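Local coordinates for protein phosphate transporter (Thermotoga maritima MSB8, PDB 6L85) that imports phosphate across the cell membrane in a sodium-dependent manner and is related to the human solute carrier SLC20, at residues Gly57-Gln62 with Lys192-Gln197; Phe151-Leu156 with Pro176-Leu181; Phe252-Asn257 with Ile344-Val349; Phe324-Ser329 with Val351-Gly356. All coordinates share one frame; numbering follows the deposited sequence.

Contact 1: Gly57-Gln62 with Lys192-Gln197; sequences GSHVSQ and KKTLKQ. With LMT (dodecyl-beta-D-maltoside), chain N; LMT (dodecyl-beta-D-maltoside), chain O.
The backbones come nearest at His59 and Thr194, whose CA atoms lie 8.2 Å apart, so side chains must span the gap. His59 does most of this. Its ring NE2 donates a hydrogen bond to Thr194 OG1 at 3.1 Å. The bond is nearly straight, at 171°, and the hydroxyl lies almost in the ring plane. Thr194 OG1 is also bonded to Met55 O, so this hydroxyl links the histidine to the end of helix 38-56. Lys193 puts its CE over one face of the same ring, toward the rim. This CE sits 3.8 Å from the centroid of the His59 ring, a CH-pi contact. Bends at the second and third torsions bring CE over the ring, and NZ goes on to a hydrogen bond with Ser339 O. On the opposite face Ser58 OG stands over the centre of the ring. His59 thus bridges helix 58-66 and the C-terminal end of helix 167-194, beside bound detergent. Beyond the helix end, Gln197 OE1 accepts a hydrogen bond from a detergent hydroxyl. Around the contact, Phe56 of helix 38-56 meets the His59 ring, helix 260-275 packs on Ser61, and Leu195 touches Leu195 of the second subunit.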
# COMPACT_ATOMS: atom_id res chain seq x y z
N GLY B 57 -2.83 12.47 -5.86
CA GLY B 57 -3.54 13.74 -5.75
C GLY B 57 -2.89 14.95 -6.39
O GLY B 57 -3.56 15.99 -6.51
N SER B 58 -1.62 14.88 -6.81
CA SER B 58 -0.98 16.11 -7.29
C SER B 58 -1.48 16.51 -8.69
O SER B 58 -1.46 17.70 -9.03
CB SER B 58 0.55 15.95 -7.30
OG SER B 58 0.95 14.93 -8.22
N HIS B 59 -1.94 15.54 -9.48
CA HIS B 59 -2.26 15.79 -10.88
C HIS B 59 -3.47 16.70 -11.05
O HIS B 59 -3.42 17.67 -11.82
CB HIS B 59 -2.46 14.45 -11.58
CG HIS B 59 -1.35 13.49 -11.32
ND1 HIS B 59 -0.09 13.65 -11.85
CD2 HIS B 59 -1.29 12.39 -10.53
CE1 HIS B 59 0.70 12.68 -11.43
NE2 HIS B 59 -0.01 11.89 -10.63
N VAL B 60 -4.55 16.45 -10.31
CA VAL B 60 -5.68 17.38 -10.37
C VAL B 60 -5.37 18.67 -9.61
O VAL B 60 -5.92 19.74 -9.94
CB VAL B 60 -6.96 16.68 -9.85
CG1 VAL B 60 -8.15 17.66 -9.87
CG2 VAL B 60 -7.25 15.44 -10.67
N SER B 61 -4.53 18.60 -8.57
CA SER B 61 -4.11 19.81 -7.85
C SER B 61 -3.47 20.83 -8.80
O SER B 61 -3.67 22.05 -8.65
CB SER B 61 -3.15 19.45 -6.71
OG SER B 61 -3.75 18.55 -5.79
N GLN B 62 -2.71 20.35 -9.79
CA GLN B 62 -2.15 21.26 -10.79
C GLN B 62 -3.24 21.98 -11.58
O GLN B 62 -3.12 23.19 -11.87
CB GLN B 62 -1.23 20.50 -11.74
CG GLN B 62 0.08 20.08 -11.11
CD GLN B 62 0.64 18.87 -11.80
OE1 GLN B 62 0.39 18.66 -13.00
NE2 GLN B 62 1.38 18.03 -11.06
N LYS B 192 3.17 5.02 -13.77
CA LYS B 192 3.32 5.82 -14.98
C LYS B 192 3.28 7.31 -14.67
O LYS B 192 4.24 8.03 -14.93
CB LYS B 192 2.24 5.43 -15.99
CG LYS B 192 2.30 6.22 -17.30
CD LYS B 192 3.44 5.74 -18.17
CE LYS B 192 3.79 6.74 -19.28
NZ LYS B 192 4.92 7.61 -18.87
N LYS B 193 2.18 7.80 -14.09
CA LYS B 193 2.00 9.24 -13.90
C LYS B 193 2.71 9.77 -12.67
O LYS B 193 3.26 10.88 -12.71
CB LYS B 193 0.52 9.58 -13.80
CG LYS B 193 -0.22 9.43 -15.10
CD LYS B 193 -0.44 10.79 -15.73
CE LYS B 193 -1.04 11.77 -14.73
NZ LYS B 193 -1.42 13.04 -15.41
N THR B 194 2.66 9.08 -11.53
CA THR B 194 3.27 9.70 -10.36
C THR B 194 4.78 9.50 -10.33
O THR B 194 5.53 10.45 -10.09
CB THR B 194 2.64 9.18 -9.07
OG1 THR B 194 1.26 9.53 -9.04
CG2 THR B 194 3.34 9.80 -7.84
N LEU B 195 5.24 8.26 -10.54
CA LEU B 195 6.67 7.98 -10.49
C LEU B 195 7.38 8.25 -11.81
O LEU B 195 8.60 8.17 -11.86
CB LEU B 195 6.93 6.53 -10.08
CG LEU B 195 6.29 6.06 -8.78
CD1 LEU B 195 6.79 4.66 -8.46
CD2 LEU B 195 6.58 7.04 -7.64
N LYS B 196 6.62 8.55 -12.86
CA LYS B 196 7.16 8.97 -14.15
C LYS B 196 8.11 7.92 -14.74
O LYS B 196 9.18 8.25 -15.24
CB LYS B 196 7.84 10.34 -14.03
CG LYS B 196 6.84 11.50 -14.04
CD LYS B 196 6.96 12.38 -12.79
CE LYS B 196 8.06 13.42 -12.97
NZ LYS B 196 7.99 14.54 -11.97
N GLN B 197 7.67 6.65 -14.72
CA GLN B 197 8.42 5.54 -15.30
C GLN B 197 7.88 5.20 -16.68
O GLN B 197 6.75 5.55 -17.02
CB GLN B 197 8.35 4.31 -14.39
CG GLN B 197 8.92 4.50 -12.99
CD GLN B 197 10.43 4.71 -12.98
OE1 GLN B 197 11.21 3.76 -13.02
NE2 GLN B 197 10.85 5.98 -12.93
C1' LMT N . 12.28 4.07 -9.23
C2' LMT N . 13.11 3.00 -9.91
C3' LMT N . 14.38 3.57 -10.52
C4' LMT N . 14.86 4.79 -9.76
C5' LMT N . 13.75 5.83 -9.62
C6' LMT N . 14.00 6.95 -10.59
O1' LMT N . 10.89 3.75 -9.37
O2' LMT N . 13.45 2.00 -8.98
O3' LMT N . 14.15 3.89 -11.88
O5' LMT N . 12.47 5.29 -9.89
O6' LMT N . 14.72 7.98 -9.93
C1 LMT N . 10.24 3.17 -8.21
C2 LMT N . 10.35 1.63 -8.28
C3 LMT N . 8.93 1.07 -8.47
C4 LMT N . 8.20 1.13 -7.12
C5 LMT N . 6.83 0.50 -7.38
C6 LMT N . 5.88 0.89 -6.23
C7 LMT N . 4.73 -0.15 -6.20
C8 LMT N . 3.51 0.54 -5.51
C9 LMT N . 3.33 0.04 -4.06
C10 LMT N . 2.09 0.73 -3.43
C11 LMT N . 0.88 -0.17 -3.68
C12 LMT N . -0.03 -0.22 -2.45
C1' LMT O . 7.37 11.32 -6.76
C2' LMT O . 7.25 12.82 -6.91
C3' LMT O . 7.96 13.42 -8.11
C4' LMT O . 9.20 12.65 -8.51
C5' LMT O . 8.91 11.15 -8.44
C6' LMT O . 10.08 10.35 -8.98
O1' LMT O . 7.13 11.01 -5.37
O2' LMT O . 5.88 13.18 -7.02
O3' LMT O . 8.31 14.74 -7.76
O5' LMT O . 8.63 10.81 -7.08
O6' LMT O . 10.47 10.89 -10.24
C1 LMT O . 5.75 10.80 -5.01
C2 LMT O . 5.76 10.20 -3.58
C3 LMT O . 4.83 8.96 -3.57
C4 LMT O . 4.46 8.72 -2.10
C5 LMT O . 3.86 7.31 -1.99
C6 LMT O . 4.14 6.82 -0.56
C7 LMT O . 3.11 5.73 -0.22
C8 LMT O . 3.62 4.37 -0.78
C9 LMT O . 2.44 3.37 -0.78
C10 LMT O . 2.42 2.58 0.56
C11 LMT O . 1.55 1.33 0.37
C12 LMT O . 1.20 0.72 1.73

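Contact 2: Phe151-Leu156 with Pro176-Leu181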
# COMPACT_ATOMS: atom_id res chain seq x y z
N PHE B 151 -23.57 -0.06 -16.44
CA PHE B 151 -24.49 -0.89 -17.22
C PHE B 151 -23.75 -2.05 -17.88
O PHE B 151 -24.12 -3.23 -17.73
CB PHE B 151 -25.20 -0.00 -18.25
CG PHE B 151 -26.12 -0.73 -19.18
CD1 PHE B 151 -27.42 -1.02 -18.80
CD2 PHE B 151 -25.70 -1.10 -20.45
CE1 PHE B 151 -28.29 -1.69 -19.67
CE2 PHE B 151 -26.55 -1.76 -21.32
CZ PHE B 151 -27.85 -2.06 -20.93
N VAL B 152 -22.65 -1.74 -18.57
CA VAL B 152 -21.90 -2.78 -19.27
C VAL B 152 -21.35 -3.79 -18.29
O VAL B 152 -21.36 -5.00 -18.54
CB VAL B 152 -20.80 -2.14 -20.13
CG1 VAL B 152 -19.96 -3.22 -20.83
CG2 VAL B 152 -21.41 -1.18 -21.14
N MET B 153 -20.87 -3.33 -17.13
CA MET B 153 -20.26 -4.24 -16.18
C MET B 153 -21.30 -5.15 -15.54
O MET B 153 -21.03 -6.34 -15.32
CB MET B 153 -19.50 -3.45 -15.11
CG MET B 153 -18.98 -4.32 -14.00
SD MET B 153 -17.83 -3.44 -12.93
CE MET B 153 -17.56 -4.71 -11.70
N PHE B 154 -22.48 -4.62 -15.21
CA PHE B 154 -23.51 -5.50 -14.66
C PHE B 154 -23.92 -6.56 -15.68
O PHE B 154 -24.17 -7.72 -15.32
CB PHE B 154 -24.72 -4.71 -14.21
CG PHE B 154 -25.57 -5.47 -13.25
CD1 PHE B 154 -25.06 -5.86 -12.00
CD2 PHE B 154 -26.86 -5.88 -13.60
CE1 PHE B 154 -25.83 -6.61 -11.11
CE2 PHE B 154 -27.64 -6.62 -12.72
CZ PHE B 154 -27.13 -6.99 -11.47
N LYS B 155 -23.97 -6.18 -16.96
CA LYS B 155 -24.19 -7.18 -18.02
C LYS B 155 -23.08 -8.22 -18.05
O LYS B 155 -23.35 -9.42 -18.23
CB LYS B 155 -24.30 -6.47 -19.38
CG LYS B 155 -24.13 -7.36 -20.62
CD LYS B 155 -22.67 -7.60 -21.06
CE LYS B 155 -22.17 -6.44 -21.89
NZ LYS B 155 -20.82 -6.65 -22.43
N LEU B 156 -21.83 -7.79 -17.90
CA LEU B 156 -20.71 -8.74 -17.82
C LEU B 156 -20.88 -9.71 -16.66
O LEU B 156 -20.55 -10.89 -16.78
CB LEU B 156 -19.39 -8.01 -17.63
CG LEU B 156 -18.47 -7.89 -18.84
CD1 LEU B 156 -19.14 -6.96 -19.81
CD2 LEU B 156 -17.05 -7.41 -18.46
N PRO B 176 -12.42 -12.24 -8.58
CA PRO B 176 -10.97 -11.99 -8.64
C PRO B 176 -10.55 -11.23 -9.87
O PRO B 176 -9.64 -10.39 -9.79
CB PRO B 176 -10.37 -13.41 -8.62
CG PRO B 176 -11.34 -14.19 -7.85
CD PRO B 176 -12.69 -13.67 -8.29
N PHE B 177 -11.19 -11.48 -11.01
CA PHE B 177 -10.81 -10.74 -12.20
C PHE B 177 -11.01 -9.24 -12.00
O PHE B 177 -10.15 -8.44 -12.35
CB PHE B 177 -11.60 -11.22 -13.41
CG PHE B 177 -11.41 -10.35 -14.59
CD1 PHE B 177 -10.26 -10.45 -15.36
CD2 PHE B 177 -12.35 -9.38 -14.91
CE1 PHE B 177 -10.06 -9.62 -16.44
CE2 PHE B 177 -12.15 -8.54 -15.98
CZ PHE B 177 -11.01 -8.66 -16.75
N PHE B 178 -12.14 -8.83 -11.41
CA PHE B 178 -12.36 -7.39 -11.29
C PHE B 178 -11.49 -6.76 -10.21
O PHE B 178 -11.01 -5.63 -10.39
CB PHE B 178 -13.85 -7.10 -11.06
CG PHE B 178 -14.68 -7.19 -12.30
CD1 PHE B 178 -14.69 -6.15 -13.23
CD2 PHE B 178 -15.46 -8.32 -12.55
CE1 PHE B 178 -15.45 -6.23 -14.39
CE2 PHE B 178 -16.23 -8.42 -13.71
CZ PHE B 178 -16.23 -7.37 -14.63
N ILE B 179 -11.30 -7.44 -9.07
CA ILE B 179 -10.36 -6.92 -8.06
C ILE B 179 -8.98 -6.72 -8.68
O ILE B 179 -8.32 -5.68 -8.46
CB ILE B 179 -10.30 -7.86 -6.85
CG1 ILE B 179 -11.70 -8.08 -6.28
CG2 ILE B 179 -9.42 -7.28 -5.74
CD1 ILE B 179 -12.32 -6.81 -5.80
N SER B 180 -8.53 -7.68 -9.49
CA SER B 180 -7.25 -7.60 -10.18
C SER B 180 -7.21 -6.48 -11.20
O SER B 180 -6.17 -5.83 -11.38
CB SER B 180 -6.95 -8.93 -10.87
OG SER B 180 -6.85 -9.93 -9.88
N LEU B 181 -8.31 -6.25 -11.91
CA LEU B 181 -8.36 -5.12 -12.82
C LEU B 181 -8.21 -3.79 -12.07
O LEU B 181 -7.53 -2.86 -12.53
CB LEU B 181 -9.68 -5.16 -13.59
CG LEU B 181 -9.81 -4.31 -14.84
CD1 LEU B 181 -8.67 -4.66 -15.79
CD2 LEU B 181 -11.18 -4.56 -15.47
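Met153 and Leu156 of helix 129-162 meet the ring of Phe178 on helix 167-194, and all of the contact is apolar. The first kind of interaction is CH-pi. The methyl CE of Met153 lies over one face of the Phe178 ring, 3.8 Å from its centroid and 19° off the normal. It is displaced toward the CD1 side, where CE comes within 3.6 Å of Phe178 CD1. The methionine reaches this far because every torsion of its chain is close to extended, starting from chi1 173°. The second kind is Met-aromatic. The sulfur SD of Met153 stands obliquely to the same ring, 4.5 Å from the Phe178 centroid. The third is plain apolar contact at the rim. Leu156 CD2 touches Phe178 CZ at 3.9 Å, near the ring plane. The other face of the ring is taken by Phe177 CD2 of its own helix. Phe328 of helix 320-339 meets Phe178 edge-to-face and also touches Met153. The chemistry is that of dispersion and weak sulfur-ring attraction: the two helices are joined here by shape and by the fit of a methyl on a ring, without directional polar bonds.

Contact 3: Phe252-Asn257 with Ile344-Val349. With NA (sodium ion), chain R; NA (sodium ion), chain Q; PO4 (phosphate ion), chain P.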
# COMPACT_ATOMS: atom_id res chain seq x y z
N PHE B 252 -9.95 5.44 -2.34
CA PHE B 252 -8.66 5.79 -2.91
C PHE B 252 -8.83 6.77 -4.06
O PHE B 252 -8.15 7.81 -4.12
CB PHE B 252 -7.98 4.50 -3.40
CG PHE B 252 -6.62 4.71 -4.02
CD1 PHE B 252 -6.49 5.05 -5.36
CD2 PHE B 252 -5.46 4.54 -3.27
CE1 PHE B 252 -5.24 5.23 -5.95
CE2 PHE B 252 -4.19 4.72 -3.85
CZ PHE B 252 -4.09 5.06 -5.18
N SER B 253 -9.73 6.45 -5.00
CA SER B 253 -9.89 7.30 -6.17
C SER B 253 -10.49 8.65 -5.78
O SER B 253 -10.17 9.68 -6.39
CB SER B 253 -10.74 6.59 -7.21
OG SER B 253 -12.09 6.66 -6.83
N HIS B 254 -11.27 8.67 -4.71
CA HIS B 254 -11.82 9.93 -4.22
C HIS B 254 -10.72 10.83 -3.66
O HIS B 254 -10.68 12.03 -3.95
CB HIS B 254 -12.89 9.67 -3.16
CG HIS B 254 -13.40 10.93 -2.57
ND1 HIS B 254 -12.87 11.48 -1.43
CD2 HIS B 254 -14.34 11.80 -3.01
CE1 HIS B 254 -13.47 12.63 -1.17
NE2 HIS B 254 -14.35 12.86 -2.14
N GLY B 255 -9.85 10.27 -2.81
CA GLY B 255 -8.69 11.03 -2.35
C GLY B 255 -7.85 11.55 -3.50
O GLY B 255 -7.46 12.71 -3.50
N ALA B 256 -7.66 10.71 -4.53
CA ALA B 256 -6.83 11.09 -5.67
C ALA B 256 -7.43 12.28 -6.44
O ALA B 256 -6.71 13.23 -6.79
CB ALA B 256 -6.64 9.88 -6.58
N ASN B 257 -8.75 12.27 -6.67
CA ASN B 257 -9.34 13.35 -7.46
C ASN B 257 -9.64 14.59 -6.62
O ASN B 257 -9.49 15.71 -7.11
CB ASN B 257 -10.63 12.88 -8.16
CG ASN B 257 -11.02 13.79 -9.35
OD1 ASN B 257 -11.80 14.72 -9.20
ND2 ASN B 257 -10.43 13.54 -10.51
N ILE B 344 -13.34 16.38 -11.12
CA ILE B 344 -14.61 15.72 -11.41
C ILE B 344 -15.41 15.67 -10.12
O ILE B 344 -14.85 15.76 -9.02
CB ILE B 344 -14.31 14.30 -11.99
CG1 ILE B 344 -13.86 14.43 -13.43
CG2 ILE B 344 -15.41 13.30 -11.89
CD1 ILE B 344 -14.54 15.46 -14.09
N SER B 345 -16.72 15.55 -10.24
CA SER B 345 -17.57 15.31 -9.08
C SER B 345 -17.76 13.82 -8.89
O SER B 345 -18.31 13.14 -9.76
CB SER B 345 -18.92 16.00 -9.22
OG SER B 345 -19.75 15.60 -8.14
N THR B 346 -17.31 13.30 -7.73
CA THR B 346 -17.50 11.88 -7.45
C THR B 346 -18.94 11.60 -7.02
O THR B 346 -19.44 10.50 -7.25
CB THR B 346 -16.51 11.40 -6.37
OG1 THR B 346 -16.81 12.05 -5.12
CG2 THR B 346 -15.08 11.74 -6.77
N THR B 347 -19.59 12.57 -6.38
CA THR B 347 -21.02 12.46 -6.07
C THR B 347 -21.85 12.18 -7.32
O THR B 347 -22.64 11.21 -7.36
CB THR B 347 -21.47 13.77 -5.41
OG1 THR B 347 -20.52 14.15 -4.40
CG2 THR B 347 -22.85 13.61 -4.82
N HIS B 348 -21.68 13.01 -8.37
CA HIS B 348 -22.47 12.84 -9.59
C HIS B 348 -22.10 11.57 -10.32
O HIS B 348 -22.97 10.94 -10.94
CB HIS B 348 -22.29 14.05 -10.52
CG HIS B 348 -22.65 15.35 -9.86
ND1 HIS B 348 -22.26 16.56 -10.37
CD2 HIS B 348 -23.31 15.61 -8.71
CE1 HIS B 348 -22.68 17.53 -9.57
NE2 HIS B 348 -23.32 16.98 -8.56
N VAL B 349 -20.83 11.17 -10.24
CA VAL B 349 -20.44 9.91 -10.87
C VAL B 349 -21.09 8.73 -10.15
O VAL B 349 -21.51 7.77 -10.78
CB VAL B 349 -18.91 9.76 -10.91
CG1 VAL B 349 -18.53 8.34 -11.32
CG2 VAL B 349 -18.31 10.79 -11.89
NA NA R . -13.00 16.11 -7.84
NA NA Q . -20.53 15.04 -2.17
P PO4 P . -17.24 15.85 -5.27
O1 PO4 P . -18.62 15.27 -5.58
O2 PO4 P . -16.91 17.04 -6.15
O3 PO4 P . -16.21 14.75 -5.51
O4 PO4 P . -17.19 16.36 -3.84
O HOH W 1 -11.35 17.66 -7.83
O HOH W 2 -21.58 13.16 -1.16
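Asn257 has CG opposite its backbone N, chi1 -160°, which carries the amide across to Ile344. Thr346 has OG1 between its backbone N and carbonyl carbon, chi1 66°, which turns the hydroxyl to the edge of the His254 ring. Asn257 OD1 accepts from Ile344 N at 3.0 Å, in the carbonyl plane on a lone pair. Its ND2 is hydrogen-bonded to Leu342, which helps to fix the amide. OD1 also binds a sodium ion at 2.3 Å, which Ile344 O binds at 2.2 Å. A water, Asp258 and Thr107 OG1 complete that site. Thr346 OG1 lies in the plane of the His254 ring, 3.3 Å from its CD2. Hydrogen bonds of ND1 with Glu49 and NE2 with Asp22 fix the rotation of the ring. Thr346 OG1 and Thr346 N donate to phosphate O3, at 2.8 and 2.9 Å, and Asn25 also bonds to that hydroxyl. Ser345 is the N-cap of helix 346-357: its OG accepts from His348 N and donates to phosphate O1. Thr347 N also reaches phosphate O1, and Thr347 OG1 binds a second sodium ion at 2.4 Å, with Asn21, Asp22 and Val104. Ser105, Thr106 and the same Thr107 OG1 also hold the phosphate. The anion sits at a helix N-terminus, gripped by backbone N-H groups and hydroxyls. The two sodium ions probably help to hold it, consistent with coupled binding of sodium and phosphate.

Contact 4: Phe324-Ser329 with Val351-Gly356. With NA (sodium ion), chain S.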
# COMPACT_ATOMS: atom_id res chain seq x y z
N PHE B 324 -21.16 -3.66 -5.64
CA PHE B 324 -19.86 -3.99 -6.23
C PHE B 324 -19.65 -3.29 -7.57
O PHE B 324 -18.61 -2.66 -7.80
CB PHE B 324 -19.77 -5.51 -6.39
CG PHE B 324 -18.46 -6.02 -6.93
CD1 PHE B 324 -17.41 -6.34 -6.06
CD2 PHE B 324 -18.28 -6.22 -8.30
CE1 PHE B 324 -16.20 -6.83 -6.55
CE2 PHE B 324 -17.08 -6.72 -8.79
CZ PHE B 324 -16.04 -7.02 -7.91
N THR B 325 -20.64 -3.42 -8.48
CA THR B 325 -20.53 -2.83 -9.82
C THR B 325 -20.51 -1.30 -9.78
O THR B 325 -19.74 -0.66 -10.51
CB THR B 325 -21.70 -3.34 -10.68
OG1 THR B 325 -21.55 -4.76 -10.88
CG2 THR B 325 -21.75 -2.66 -12.06
N VAL B 326 -21.34 -0.70 -8.93
CA VAL B 326 -21.41 0.75 -8.81
C VAL B 326 -20.08 1.31 -8.34
O VAL B 326 -19.56 2.30 -8.88
CB VAL B 326 -22.55 1.14 -7.84
CG1 VAL B 326 -22.39 2.59 -7.33
CG2 VAL B 326 -23.90 0.94 -8.51
N ASP B 327 -19.51 0.68 -7.31
CA ASP B 327 -18.22 1.12 -6.80
C ASP B 327 -17.12 0.97 -7.83
O ASP B 327 -16.33 1.90 -8.05
CB ASP B 327 -17.85 0.33 -5.55
CG ASP B 327 -18.72 0.65 -4.37
OD1 ASP B 327 -19.36 1.72 -4.35
OD2 ASP B 327 -18.74 -0.18 -3.42
N PHE B 328 -17.02 -0.22 -8.44
CA PHE B 328 -15.98 -0.41 -9.44
C PHE B 328 -16.06 0.65 -10.53
O PHE B 328 -15.04 1.27 -10.88
CB PHE B 328 -16.08 -1.81 -10.07
CG PHE B 328 -14.93 -2.11 -11.00
CD1 PHE B 328 -14.95 -1.67 -12.32
CD2 PHE B 328 -13.81 -2.78 -10.54
CE1 PHE B 328 -13.88 -1.93 -13.18
CE2 PHE B 328 -12.75 -3.05 -11.38
CZ PHE B 328 -12.78 -2.62 -12.70
N SER B 329 -17.26 0.89 -11.07
CA SER B 329 -17.40 1.83 -12.17
C SER B 329 -17.10 3.26 -11.73
O SER B 329 -16.49 4.03 -12.48
CB SER B 329 -18.81 1.76 -12.76
OG SER B 329 -19.13 0.41 -13.07
N VAL B 351 -23.95 8.76 -8.52
CA VAL B 351 -25.35 8.82 -8.95
C VAL B 351 -25.50 8.22 -10.35
O VAL B 351 -26.40 7.42 -10.60
CB VAL B 351 -25.85 10.28 -8.91
CG1 VAL B 351 -27.11 10.44 -9.77
CG2 VAL B 351 -26.09 10.70 -7.47
N GLY B 352 -24.61 8.59 -11.26
CA GLY B 352 -24.64 8.00 -12.59
C GLY B 352 -24.51 6.49 -12.57
O GLY B 352 -25.25 5.78 -13.25
N ALA B 353 -23.54 5.98 -11.80
CA ALA B 353 -23.31 4.54 -11.76
C ALA B 353 -24.55 3.81 -11.22
O ALA B 353 -24.94 2.76 -11.75
CB ALA B 353 -22.08 4.24 -10.91
N VAL B 354 -25.17 4.38 -10.19
CA VAL B 354 -26.39 3.81 -9.63
C VAL B 354 -27.49 3.75 -10.70
O VAL B 354 -28.14 2.72 -10.89
CB VAL B 354 -26.85 4.61 -8.40
CG1 VAL B 354 -28.26 4.19 -7.98
CG2 VAL B 354 -25.89 4.40 -7.23
N THR B 355 -27.70 4.87 -11.42
CA THR B 355 -28.75 4.85 -12.45
C THR B 355 -28.41 3.86 -13.55
O THR B 355 -29.31 3.27 -14.16
CB THR B 355 -28.99 6.26 -13.03
OG1 THR B 355 -27.98 6.58 -13.99
CG2 THR B 355 -29.01 7.31 -11.95
N GLY B 356 -27.12 3.62 -13.79
CA GLY B 356 -26.74 2.66 -14.82
C GLY B 356 -26.97 1.21 -14.42
O GLY B 356 -27.20 0.36 -15.29
NA NA S . -18.99 -1.25 -1.51
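No flat group takes part where Val326 meets Ala353 and Val354. The rings of Phe324 and Phe328 belong to other faces of helix 320-339: Phe324 meets Phe239 edge-to-face, and Phe328 lies against Thr246 of helix 231-258. Asp327 leaves the backbone away from the partner helix and takes no part across the contact; its OD2 binds a sodium ion at 2.2 Å. What remains between the segments is small and branched. Val326 and Ala353 bring their CA atoms to 5.2 Å, a close approach that the small methyl of alanine permits. Ala353 CB lies 3.8 Å from Val326 O and 4.0 Å from Val326 CG1. With CG1 opposite the backbone N, chi1 161°, this branch of Val326 also meets Val354 CG2 at 3.9 Å. The other branch, CG2, rests near the backbone of Ala353 and Val354. Within helix 320-339, Ser329 OG donates to Thr325 O at 2.8 Å. Ser329 N reaches the same carbonyl from the opposite face, so Thr325 O takes two donors of one residue. Ala353 O accepts from Ser150 of helix 129-162, which ties in a third helix. Close approach of membrane helices through a small residue is the pattern here. On another side of helix 320-339, Asp327 joins Thr29, Gln243 and Ser247 in one of the sodium sites of this transporter.

In the fold
Contact 3 lies at the centre of the chain and is polar, built round sodium and phosphate. Contacts 2 and 4 are also buried but apolar across their segments. They touch each other through Met153 with Phe324 and Phe328, with centres about 11 Å apart. Contact 1 is only partly buried and mixes a hydrogen bond with a ring face, near detergent and the second subunit. It still reaches contact 3, where Val60 CG1 packs on the backbone O of Asn257. Contacts 1 and 2 share helix 167-194 at places far apart, their centres about 26 Å from each other. Contacts 3 and 4 share helix 346-357: its start holds the anion, and its later turns pack.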